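Local coordinates for protein exonuclease mut-7 homolog (Aedes aegypti, PDB 7JW2) that probably trims the 3' ends of Argonaute-bound microRNAs as a magnesium-dependent 3'-5' exoribonuclease, represented here by its exonuclease domain, at residues E200-L203 and T204-L208. Residues are numbered along the deposited sequence; the frame is centred on the assembly and turned at random.
Sequences EKQL and THIQL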
loop_
_atom_site.group_PDB
_atom_site.type_symbol
_atom_site.label_atom_id
_atom_site.label_comp_id
_atom_site.label_asym_id
_atom_site.label_seq_id
_atom_site.Cartn_x
_atom_site.Cartn_y
_atom_site.Cartn_z
ATOM N N GLU A 200 -8.182 23.272 -20.452
ATOM C CA GLU A 200 -9.165 22.384 -21.071
ATOM C C GLU A 200 -10.441 23.139 -21.429
ATOM O O GLU A 200 -10.951 23.032 -22.555
ATOM C CB GLU A 200 -9.464 21.233 -20.103
ATOM C CG GLU A 200 -10.187 20.023 -20.653
ATOM C CD GLU A 200 -10.190 18.881 -19.642
ATOM O OE1 GLU A 200 -10.509 19.134 -18.458
ATOM O OE2 GLU A 200 -9.852 17.739 -20.019
ATOM N N LYS A 201 -10.970 23.912 -20.476
ATOM C CA LYS A 201 -12.225 24.624 -20.704
ATOM C C LYS A 201 -12.091 25.631 -21.837
ATOM O O LYS A 201 -13.008 25.782 -22.657
ATOM C CB LYS A 201 -12.680 25.315 -19.419
ATOM C CG LYS A 201 -13.355 24.390 -18.429
ATOM C CD LYS A 201 -13.579 25.075 -17.091
ATOM C CE LYS A 201 -14.289 24.156 -16.099
ATOM N NZ LYS A 201 -14.096 22.709 -16.405
ATOM N N GLN A 202 -10.954 26.324 -21.917
ATOM C CA GLN A 202 -10.802 27.324 -22.968
ATOM C C GLN A 202 -10.566 26.688 -24.336
ATOM O O GLN A 202 -11.030 27.223 -25.350
ATOM C CB GLN A 202 -9.680 28.299 -22.599
ATOM C CG GLN A 202 -9.237 29.235 -23.717
ATOM C CD GLN A 202 -10.299 30.222 -24.165
ATOM O OE1 GLN A 202 -10.176 30.805 -25.238
ATOM N NE2 GLN A 202 -11.328 30.429 -23.342
ATOM N N LEU A 203 -9.883 25.542 -24.397
ATOM C CA LEU A 203 -9.759 24.829 -25.668
ATOM C C LEU A 203 -11.121 24.385 -26.181
ATOM O O LEU A 203 -11.419 24.518 -27.378
ATOM C CB LEU A 203 -8.831 23.627 -25.513
ATOM C CG LEU A 203 -7.347 23.964 -25.415
ATOM C CD1 LEU A 203 -6.575 22.701 -24.998
ATOM C CD2 LEU A 203 -6.803 24.541 -26.713
ATOM N N THR A 204 -11.967 23.864 -25.288
ATOM C CA THR A 204 -13.330 23.512 -25.671
ATOM C C THR A 204 -14.096 24.747 -26.143
ATOM O O THR A 204 -14.876 24.678 -27.104
ATOM C CB THR A 204 -14.040 22.845 -24.491
ATOM O OG1 THR A 204 -13.350 21.635 -24.130
ATOM C CG2 THR A 204 -15.479 22.493 -24.849
ATOM N N HIS A 205 -13.849 25.898 -25.508
ATOM C CA HIS A 205 -14.560 27.124 -25.867
ATOM C C HIS A 205 -14.268 27.544 -27.301
ATOM O O HIS A 205 -15.157 28.053 -27.996
ATOM C CB HIS A 205 -14.192 28.246 -24.896
ATOM C CG HIS A 205 -14.919 29.529 -25.154
ATOM N ND1 HIS A 205 -16.236 29.722 -24.795
ATOM C CD2 HIS A 205 -14.516 30.681 -25.738
ATOM C CE1 HIS A 205 -16.612 30.939 -25.145
ATOM N NE2 HIS A 205 -15.587 31.541 -25.722
ATOM N N ILE A 206 -13.039 27.340 -27.770
ATOM C CA ILE A 206 -12.677 27.708 -29.136
ATOM C C ILE A 206 -12.781 26.501 -30.063
ATOM O O ILE A 206 -12.099 26.436 -31.092
ATOM C CB ILE A 206 -11.276 28.339 -29.202
ATOM C CG1 ILE A 206 -10.194 27.380 -28.694
ATOM C CG2 ILE A 206 -11.239 29.645 -28.413
ATOM C CD1 ILE A 206 -8.780 27.849 -29.037
ATOM N N GLN A 207 -13.622 25.531 -29.691
ATOM C CA GLN A 207 -13.999 24.404 -30.552
ATOM C C GLN A 207 -12.817 23.495 -30.895
ATOM O O GLN A 207 -12.741 22.934 -31.991
ATOM C CB GLN A 207 -14.687 24.890 -31.832
ATOM C CG GLN A 207 -15.675 26.015 -31.623
ATOM C CD GLN A 207 -16.836 25.622 -30.741
ATOM O OE1 GLN A 207 -17.655 24.782 -31.110
ATOM N NE2 GLN A 207 -16.924 26.242 -29.570
ATOM N N LEU A 208 -11.900 23.319 -29.949
ATOM C CA LEU A 208 -10.849 22.327 -30.081
ATOM C C LEU A 208 -11.108 21.199 -29.088
ATOM O O LEU A 208 -11.871 21.356 -28.131
ATOM C CB LEU A 208 -9.469 22.956 -29.855
ATOM C CG LEU A 208 -9.047 23.976 -30.922
ATOM C CD1 LEU A 208 -7.677 24.588 -30.609
ATOM C CD2 LEU A 208 -9.071 23.344 -32.314
#
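The Glu200 carbonyl and Thr204 amide pair in the final turns of helix 179-205, which ends in a Schellman motif, a worked example of how a helix spends its final carbonyls. The Glu200 carbonyl takes the Thr204 amide in a nearly straight bond, N to O 3.0 Å with 168° at the hydrogen. Lys201 gives its carbonyl to the amide of His205 in a more bent bond, while its ammonium turns back along the helix to a salt bridge with Asp197.

Gln202 takes part through its carbonyl and its side chain alike. Its carbonyl receives the Ile206 amide, and its side chain, with CG anti to the backbone N (chi1 169°) and a bend at chi2, folds toward the following turn. NE2 comes to 3.9 Å from His205 CB and lies beside the imidazole at a slant, the amide and ring planes 36° apart. OE1 sits 3.5 Å from Ile206 CG2, yet its polar need is met by the backbone N of Arg139, which fixes the amide against the neighbouring loop.

Leu203 is the buried member of the group, packed on Phe138 and on Pro210 and Ile213 of helix 210-217. Its methyl CD2 meets Leu208 CD1 at 4.0 Å, the apolar contact that accompanies the motif. Ile206 leaves helical geometry and Gln207, at positive phi, is the C-prime residue that reverses the chain; its backbone N bonds to Thr204 O, and its side-chain NE2 hydrogen-bonds to His205 O from above the carbonyl plane. This reversal leads the chain toward helix 210-217. The Leu203 carbonyl, besides a weak bond from Ile206 N, accepts the defining bond of the motif, Leu208 N to Leu203 O at 2.9 Å.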